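Local coordinates for sugar ABC transporter, sugar-binding protein (Streptococcus pneumoniae, PDB 2HEU) that probably captures sugars outside the cell, as the extracellular solute-binding component of an ABC transporter, and is seen here in its sugar-free form, at residues Q364-T376 with M388-K400. Residues are numbered along the deposited sequence; the frame is centred on the assembly and turned at random.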
ATOM      1  N   GLN A 364       5.376  -9.136  -1.228  1.00  9.36           N
ATOM      2  CA  GLN A 364       6.139  -9.508  -0.021  1.00 10.70           C
ATOM      3  C   GLN A 364       6.945 -10.766  -0.260  1.00 11.23           C
ATOM      4  O   GLN A 364       8.007 -10.914   0.292  1.00 12.83           O
ATOM      5  CB  GLN A 364       5.145  -9.635   1.145  1.00 10.73           C
ATOM      6  CG  GLN A 364       5.812  -9.968   2.493  1.00 11.67           C
ATOM      7  CD  GLN A 364       4.862 -10.034   3.636  1.00 12.51           C
ATOM      8  OE1 GLN A 364       5.275  -9.606   4.790  1.00 16.36           O
ATOM      9  NE2 GLN A 364       3.646 -10.376   3.440  1.00 11.69           N
ATOM     10  N   TYR A 365       6.337 -11.703  -1.016  1.00 10.05           N
ATOM     11  CA  TYR A 365       6.908 -13.057  -1.218  1.00 10.62           C
ATOM     12  C   TYR A 365       7.270 -13.343  -2.689  1.00 10.92           C
ATOM     13  O   TYR A 365       7.338 -14.483  -3.087  1.00 11.80           O
ATOM     14  CB  TYR A 365       6.022 -14.128  -0.634  1.00 12.36           C
ATOM     15  CG  TYR A 365       5.895 -13.988   0.849  1.00 13.91           C
ATOM     16  CD1 TYR A 365       6.998 -14.165   1.655  1.00 16.62           C
ATOM     17  CD2 TYR A 365       4.696 -13.644   1.438  1.00 16.45           C
ATOM     18  CE1 TYR A 365       6.886 -14.030   2.982  1.00 19.47           C
ATOM     19  CE2 TYR A 365       4.597 -13.496   2.802  1.00 18.90           C
ATOM     20  CZ  TYR A 365       5.675 -13.698   3.563  1.00 20.29           C
ATOM     21  OH  TYR A 365       5.569 -13.536   4.940  1.00 30.70           O
ATOM     22  N   TRP A 366       7.492 -12.263  -3.452  1.00  9.87           N
ATOM     23  CA  TRP A 366       7.950 -12.372  -4.815  1.00 10.19           C
ATOM     24  C   TRP A 366       9.329 -11.777  -4.993  1.00 10.74           C
ATOM     25  O   TRP A 366       9.750 -10.935  -4.166  1.00 13.84           O
ATOM     26  CB  TRP A 366       7.042 -11.625  -5.784  1.00  9.70           C
ATOM     27  CG  TRP A 366       5.564 -12.024  -5.817  1.00  9.24           C
ATOM     28  CD1 TRP A 366       4.985 -13.040  -5.154  1.00  8.93           C
ATOM     29  CD2 TRP A 366       4.530 -11.319  -6.516  1.00  9.30           C
ATOM     30  NE1 TRP A 366       3.635 -13.052  -5.424  1.00  9.25           N
ATOM     31  CE2 TRP A 366       3.321 -12.008  -6.226  1.00  8.85           C
ATOM     32  CE3 TRP A 366       4.518 -10.179  -7.354  1.00 10.23           C
ATOM     33  CZ2 TRP A 366       2.120 -11.585  -6.784  1.00  8.67           C
ATOM     34  CZ3 TRP A 366       3.313  -9.749  -7.866  1.00  9.27           C
ATOM     35  CH2 TRP A 366       2.125 -10.468  -7.557  1.00  9.34           C
ATOM     36  N   THR A 367      10.070 -12.189  -5.983  1.00 10.12           N
ATOM     37  CA  THR A 367      11.390 -11.630  -6.233  1.00 11.31           C
ATOM     38  C   THR A 367      11.409 -10.323  -7.025  1.00 11.92           C
ATOM     39  O   THR A 367      12.426  -9.662  -7.021  1.00 13.62           O
ATOM     40  CB  THR A 367      12.297 -12.716  -6.852  1.00 13.08           C
ATOM     41  OG1 THR A 367      11.740 -13.112  -8.046  1.00 13.62           O
ATOM     42  CG2 THR A 367      12.473 -13.903  -5.927  1.00 15.69           C
ATOM     43  N   SER A 368      10.311  -9.992  -7.676  1.00 11.55           N
ATOM     44  CA  SER A 368      10.119  -8.745  -8.384  1.00 11.56           C
ATOM     45  C   SER A 368       8.634  -8.582  -8.603  1.00 10.56           C
ATOM     46  O   SER A 368       7.854  -9.450  -8.174  1.00 11.39           O
ATOM     47  CB  SER A 368      10.873  -8.791  -9.712  1.00 12.98           C
ATOM     48  OG  SER A 368      10.210  -9.622 -10.668  1.00 13.15           O
ATOM     49  N   GLU A 369       8.236  -7.475  -9.256  1.00 11.52           N
ATOM     50  CA  GLU A 369       6.791  -7.268  -9.497  1.00 10.51           C
ATOM     51  C   GLU A 369       6.470  -6.658 -10.824  1.00 10.13           C
ATOM     52  O   GLU A 369       5.310  -6.766 -11.275  1.00  9.78           O
ATOM     53  CB  GLU A 369       6.130  -6.462  -8.371  1.00 11.41           C
ATOM     54  CG  GLU A 369       6.693  -5.054  -8.223  1.00 12.45           C
ATOM     55  CD  GLU A 369       5.990  -4.306  -7.138  1.00 12.97           C
ATOM     56  OE1 GLU A 369       6.625  -3.945  -6.149  1.00 18.33           O
ATOM     57  OE2 GLU A 369       4.766  -4.078  -7.226  1.00 13.81           O
ATOM     58  N   ALA A 370       7.408  -5.998 -11.504  1.00 10.23           N
ATOM     59  CA  ALA A 370       7.052  -5.255 -12.688  1.00 10.55           C
ATOM     60  C   ALA A 370       6.385  -6.144 -13.746  1.00  9.46           C
ATOM     61  O   ALA A 370       5.450  -5.695 -14.406  1.00 10.04           O
ATOM     62  CB  ALA A 370       8.319  -4.580 -13.344  1.00 12.60           C
ATOM     63  N   ASP A 371       6.858  -7.368 -13.941  1.00  9.40           N
ATOM     64  CA  ASP A 371       6.275  -8.206 -14.948  1.00  9.19           C
ATOM     65  C   ASP A 371       4.851  -8.614 -14.651  1.00  8.56           C
ATOM     66  O   ASP A 371       4.068  -8.916 -15.575  1.00  9.08           O
ATOM     67  CB  ASP A 371       7.134  -9.412 -15.261  1.00  9.37           C
ATOM     68  CG  ASP A 371       8.433  -9.105 -15.969  1.00 11.32           C
ATOM     69  OD1 ASP A 371       8.701  -7.933 -16.286  1.00 14.89           O
ATOM     70  OD2 ASP A 371       9.225 -10.053 -16.185  1.00 12.81           O
ATOM     71  N   PHE A 372       4.468  -8.614 -13.375  1.00  8.46           N
ATOM     72  CA  PHE A 372       3.092  -8.853 -12.974  1.00  8.22           C
ATOM     73  C   PHE A 372       2.248  -7.653 -13.372  1.00  8.03           C
ATOM     74  O   PHE A 372       1.106  -7.785 -13.892  1.00  7.92           O
ATOM     75  CB  PHE A 372       2.973  -9.122 -11.461  1.00  8.01           C
ATOM     76  CG  PHE A 372       1.605  -9.471 -11.035  1.00  8.57           C
ATOM     77  CD1 PHE A 372       1.095 -10.768 -11.151  1.00  8.51           C
ATOM     78  CD2 PHE A 372       0.753  -8.504 -10.479  1.00  8.50           C
ATOM     79  CE1 PHE A 372      -0.199 -11.077 -10.730  1.00  9.11           C
ATOM     80  CE2 PHE A 372      -0.537  -8.801 -10.086  1.00  9.35           C
ATOM     81  CZ  PHE A 372      -1.001 -10.101 -10.181  1.00  8.60           C
ATOM     82  N   HIS A 373       2.759  -6.425 -13.147  1.00  8.24           N
ATOM     83  CA  HIS A 373       2.040  -5.228 -13.637  1.00  8.50           C
ATOM     84  C   HIS A 373       1.795  -5.355 -15.118  1.00  8.35           C
ATOM     85  O   HIS A 373       0.691  -5.139 -15.649  1.00  8.67           O
ATOM     86  CB  HIS A 373       2.843  -3.949 -13.369  1.00  8.60           C
ATOM     87  CG  HIS A 373       3.333  -3.780 -11.971  1.00  9.02           C
ATOM     88  ND1 HIS A 373       4.250  -2.815 -11.716  1.00 10.53           N
ATOM     89  CD2 HIS A 373       3.063  -4.438 -10.818  1.00 10.09           C
ATOM     90  CE1 HIS A 373       4.523  -2.888 -10.426  1.00 11.06           C
ATOM     91  NE2 HIS A 373       3.797  -3.814  -9.824  1.00 10.80           N
ATOM     92  N   THR A 374       2.854  -5.696 -15.863  1.00  8.54           N
ATOM     93  CA  THR A 374       2.803  -5.721 -17.317  1.00  9.08           C
ATOM     94  C   THR A 374       1.778  -6.757 -17.802  1.00  7.98           C
ATOM     95  O   THR A 374       1.019  -6.478 -18.715  1.00  8.41           O
ATOM     96  CB  THR A 374       4.192  -6.009 -17.889  1.00 10.52           C
ATOM     97  OG1 THR A 374       5.049  -4.949 -17.471  1.00 11.07           O
ATOM     98  CG2 THR A 374       4.198  -6.221 -19.387  1.00 11.36           C
ATOM     99  N   LEU A 375       1.818  -7.986 -17.247  1.00  8.15           N
ATOM    100  CA  LEU A 375       0.884  -8.991 -17.752  1.00  8.08           C
ATOM    101  C   LEU A 375      -0.556  -8.580 -17.461  1.00  8.06           C
ATOM    102  O   LEU A 375      -1.473  -8.899 -18.240  1.00  8.56           O
ATOM    103  CB  LEU A 375       1.209 -10.371 -17.222  1.00  8.58           C
ATOM    104  CG  LEU A 375       1.026 -10.668 -15.729  1.00  8.58           C
ATOM    105  CD1 LEU A 375      -0.410 -11.050 -15.369  1.00  9.50           C
ATOM    106  CD2 LEU A 375       2.000 -11.740 -15.237  1.00  9.68           C
ATOM    107  N   THR A 376      -0.786  -7.856 -16.373  1.00  7.47           N
ATOM    108  CA  THR A 376      -2.100  -7.408 -16.014  1.00  7.67           C
ATOM    109  C   THR A 376      -2.621  -6.400 -17.034  1.00  7.83           C
ATOM    110  O   THR A 376      -3.720  -6.539 -17.603  1.00  8.05           O
ATOM    111  CB  THR A 376      -2.098  -6.785 -14.613  1.00  7.61           C
ATOM    112  OG1 THR A 376      -1.704  -7.803 -13.651  1.00  8.21           O
ATOM    113  CG2 THR A 376      -3.467  -6.237 -14.234  1.00  8.54           C
ATOM    114  N   MET A 388      -2.059 -14.419 -21.037  1.00  8.60           N
ATOM    115  CA  MET A 388      -1.911 -14.002 -19.651  1.00  8.31           C
ATOM    116  C   MET A 388      -1.478 -15.167 -18.767  1.00  8.15           C
ATOM    117  O   MET A 388      -0.615 -15.009 -17.914  1.00  7.97           O
ATOM    118  CB  MET A 388      -3.209 -13.327 -19.139  1.00  8.12           C
ATOM    119  CG  MET A 388      -3.082 -12.878 -17.714  1.00  8.13           C
ATOM    120  SD  MET A 388      -4.363 -11.780 -17.148  1.00  8.66           S
ATOM    121  CE  MET A 388      -5.832 -12.798 -17.173  1.00 10.65           C
ATOM    122  N   VAL A 389      -2.088 -16.345 -18.948  1.00  8.19           N
ATOM    123  CA  VAL A 389      -1.655 -17.539 -18.216  1.00  8.37           C
ATOM    124  C   VAL A 389      -0.210 -17.836 -18.499  1.00  8.44           C
ATOM    125  O   VAL A 389       0.577 -18.114 -17.572  1.00  8.69           O
ATOM    126  CB  VAL A 389      -2.582 -18.707 -18.548  1.00  8.94           C
ATOM    127  CG1 VAL A 389      -2.008 -20.012 -17.993  1.00 10.74           C
ATOM    128  CG2 VAL A 389      -3.990 -18.453 -18.022  1.00  9.84           C
ATOM    129  N   ASN A 390       0.187 -17.807 -19.753  1.00  8.37           N
ATOM    130  CA  ASN A 390       1.567 -18.044 -20.095  1.00  9.02           C
ATOM    131  C   ASN A 390       2.496 -17.050 -19.415  1.00  8.19           C
ATOM    132  O   ASN A 390       3.569 -17.408 -18.886  1.00  9.40           O
ATOM    133  CB  ASN A 390       1.728 -17.999 -21.601  1.00 10.35           C
ATOM    134  CG  ASN A 390       1.101 -19.171 -22.329  1.00 10.50           C
ATOM    135  OD1 ASN A 390       0.731 -20.167 -21.715  1.00 11.22           O
ATOM    136  ND2 ASN A 390       0.952 -19.006 -23.632  1.00 12.00           N
ATOM    137  N   ASP A 391       2.104 -15.767 -19.406  1.00  8.72           N
ATOM    138  CA  ASP A 391       2.865 -14.729 -18.737  1.00  8.55           C
ATOM    139  C   ASP A 391       2.994 -14.969 -17.257  1.00  7.71           C
ATOM    140  O   ASP A 391       4.047 -14.695 -16.657  1.00  8.53           O
ATOM    141  CB  ASP A 391       2.220 -13.357 -18.964  1.00  9.68           C
ATOM    142  CG  ASP A 391       2.279 -12.804 -20.355  1.00 11.13           C
ATOM    143  OD1 ASP A 391       3.049 -13.265 -21.166  1.00 14.48           O
ATOM    144  OD2 ASP A 391       1.537 -11.800 -20.581  1.00 13.53           O
ATOM    145  N   LEU A 392       1.925 -15.391 -16.628  1.00  7.86           N
ATOM    146  CA  LEU A 392       1.953 -15.691 -15.189  1.00  8.14           C
ATOM    147  C   LEU A 392       2.946 -16.785 -14.913  1.00  7.92           C
ATOM    148  O   LEU A 392       3.778 -16.673 -13.996  1.00  8.03           O
ATOM    149  CB  LEU A 392       0.548 -16.116 -14.686  1.00  8.19           C
ATOM    150  CG  LEU A 392      -0.449 -14.936 -14.541  1.00  8.05           C
ATOM    151  CD1 LEU A 392      -1.854 -15.460 -14.537  1.00  9.15           C
ATOM    152  CD2 LEU A 392      -0.171 -14.138 -13.277  1.00  8.59           C
ATOM    153  N   ASN A 393       2.897 -17.899 -15.661  1.00  8.13           N
ATOM    154  CA  ASN A 393       3.898 -18.943 -15.415  1.00  8.55           C
ATOM    155  C   ASN A 393       5.310 -18.448 -15.709  1.00  8.12           C
ATOM    156  O   ASN A 393       6.254 -18.798 -14.973  1.00  8.96           O
ATOM    157  CB  ASN A 393       3.613 -20.221 -16.197  1.00  9.41           C
ATOM    158  CG  ASN A 393       2.430 -20.967 -15.598  1.00  8.97           C
ATOM    159  OD1 ASN A 393       2.423 -21.349 -14.417  1.00  9.93           O
ATOM    160  ND2 ASN A 393       1.384 -21.163 -16.408  1.00 11.05           N
ATOM    161  N   ALA A 394       5.498 -17.666 -16.754  1.00  8.66           N
ATOM    162  CA  ALA A 394       6.833 -17.192 -17.049  1.00  8.45           C
ATOM    163  C   ALA A 394       7.387 -16.361 -15.933  1.00  8.77           C
ATOM    164  O   ALA A 394       8.575 -16.410 -15.619  1.00  9.03           O
ATOM    165  CB  ALA A 394       6.856 -16.425 -18.377  1.00 10.03           C
ATOM    166  N   PHE A 395       6.512 -15.565 -15.299  1.00  8.40           N
ATOM    167  CA  PHE A 395       6.917 -14.688 -14.182  1.00  8.54           C
ATOM    168  C   PHE A 395       7.181 -15.457 -12.911  1.00  8.28           C
ATOM    169  O   PHE A 395       8.159 -15.191 -12.222  1.00  8.78           O
ATOM    170  CB  PHE A 395       5.779 -13.659 -13.978  1.00  8.35           C
ATOM    171  CG  PHE A 395       5.967 -12.765 -12.790  1.00  8.58           C
ATOM    172  CD1 PHE A 395       7.068 -11.944 -12.686  1.00  9.80           C
ATOM    173  CD2 PHE A 395       5.028 -12.753 -11.766  1.00  8.73           C
ATOM    174  CE1 PHE A 395       7.214 -11.092 -11.585  1.00 10.02           C
ATOM    175  CE2 PHE A 395       5.186 -11.922 -10.688  1.00  9.72           C
ATOM    176  CZ  PHE A 395       6.245 -11.094 -10.586  1.00  9.64           C
ATOM    177  N   PHE A 396       6.314 -16.434 -12.568  1.00  8.34           N
ATOM    178  CA  PHE A 396       6.466 -17.139 -11.307  1.00  8.46           C
ATOM    179  C   PHE A 396       7.414 -18.295 -11.403  1.00  8.83           C
ATOM    180  O   PHE A 396       8.041 -18.656 -10.360  1.00  9.07           O
ATOM    181  CB  PHE A 396       5.097 -17.575 -10.738  1.00  8.40           C
ATOM    182  CG  PHE A 396       4.287 -16.413 -10.214  1.00  8.08           C
ATOM    183  CD1 PHE A 396       4.732 -15.722  -9.075  1.00  8.74           C
ATOM    184  CD2 PHE A 396       3.137 -15.978 -10.840  1.00  8.70           C
ATOM    185  CE1 PHE A 396       4.050 -14.639  -8.589  1.00  9.26           C
ATOM    186  CE2 PHE A 396       2.429 -14.888 -10.362  1.00  8.81           C
ATOM    187  CZ  PHE A 396       2.913 -14.220  -9.235  1.00  9.36           C
ATOM    188  N   ASN A 397       7.600 -18.928 -12.553  1.00  8.45           N
ATOM    189  CA  ASN A 397       8.494 -20.095 -12.634  1.00  8.51           C
ATOM    190  C   ASN A 397       9.861 -19.818 -12.052  1.00  9.12           C
ATOM    191  O   ASN A 397      10.376 -20.708 -11.331  1.00 10.27           O
ATOM    192  CB  ASN A 397       8.596 -20.603 -14.080  1.00  9.27           C
ATOM    193  CG  ASN A 397       7.375 -21.402 -14.508  1.00  8.97           C
ATOM    194  OD1 ASN A 397       6.565 -21.882 -13.700  1.00  9.44           O
ATOM    195  ND2 ASN A 397       7.318 -21.624 -15.798  1.00  8.95           N
ATOM    196  N   PRO A 398      10.546 -18.723 -12.346  1.00  9.45           N
ATOM    197  CA  PRO A 398      11.911 -18.541 -11.804  1.00 10.54           C
ATOM    198  C   PRO A 398      11.922 -18.500 -10.281  1.00 10.16           C
ATOM    199  O   PRO A 398      12.955 -18.788  -9.654  1.00 12.35           O
ATOM    200  CB  PRO A 398      12.398 -17.262 -12.438  1.00 10.65           C
ATOM    201  CG  PRO A 398      11.582 -17.153 -13.692  1.00 10.98           C
ATOM    202  CD  PRO A 398      10.200 -17.658 -13.303  1.00  9.28           C
ATOM    203  N   MET A 399      10.828 -18.084  -9.655  1.00  9.41           N
ATOM    204  CA  MET A 399      10.745 -17.971  -8.200  1.00 10.17           C
ATOM    205  C   MET A 399      10.655 -19.340  -7.586  1.00 10.19           C
ATOM    206  O   MET A 399      10.878 -19.471  -6.351  1.00 12.95           O
ATOM    207  CB  MET A 399       9.595 -17.133  -7.776  1.00  9.57           C
ATOM    208  CG  MET A 399       9.530 -15.754  -8.499  1.00 10.56           C
ATOM    209  SD  MET A 399       8.305 -14.715  -7.742  1.00 10.06           S
ATOM    210  CE  MET A 399       8.083 -13.482  -9.061  1.00 11.14           C
ATOM    211  N   LYS A 400      10.304 -20.362  -8.376  1.00 11.59           N
ATOM    212  CA  LYS A 400      10.000 -21.700  -7.973  1.00 12.44           C
ATOM    213  C   LYS A 400      11.234 -22.676  -8.272  1.00 14.79           C
ATOM    214  O   LYS A 400      11.157 -23.797  -7.823  1.00 16.45           O
ATOM    215  CB  LYS A 400       8.769 -22.223  -8.716  1.00 12.22           C
ATOM    216  CG  LYS A 400       7.499 -21.387  -8.431  1.00 11.33           C
ATOM    217  CD  LYS A 400       6.322 -21.865  -9.245  1.00 10.76           C
ATOM    218  CE  LYS A 400       5.054 -21.128  -8.881  1.00  9.91           C
ATOM    219  NZ  LYS A 400       3.920 -21.554  -9.704  1.00 10.45           N
TER
HETATM  220  O   HOH W   1      -1.079 -10.822 -20.218  1.00 10.54           O
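Phe395 reaches across to the start of helix 370-376, where the backbone of Asp371 and Phe372 passes over one face of its ring while the methyl CE of Met399 lies against the opposite face. With CG anti to the backbone N (chi1 174°), the ring projects far enough for its rim to meet the six-membered ring of Trp366 in an offset edge-to-face pair, CZ lying 3.8 Å from Trp366 CE3. Phe396 sends its own edge onto the same face of the indole, over the five-membered ring, with planes at 79°, completing an aromatic cluster; Trp366 NE1 is hydrogen-bonded to OD1 of Asn196 in helix 192-199. The cluster sits where the loop leading into helix 370-376 packs on the C-terminal end of helix 388-396, at one end of a helical hairpin late in this solute-binding fold; the axes of segments 370-376 and 388-396 run antiparallel, 9.8 Å apart at closest approach. At the other end Leu375 carries the packing: its CB meets Asp391 CB at 3.6 Å, and its CD1 reaches Leu392 CD2 at 3.7 Å, the two leucine side chains crossing nearly at right angles. A water donates to both Leu375 O and Asp391 OD2, tying the helices together beside this apolar patch. Met399, extended beyond CG, brings SD obliquely beside the indole, where it accepts a weak but fairly straight hydrogen bond (165°) from Thr367 N at 3.5 Å. Nearby, Ser368 O lies 3.3 Å from Phe395 CZ at the ring edge, buried without a hydrogen-bonding partner.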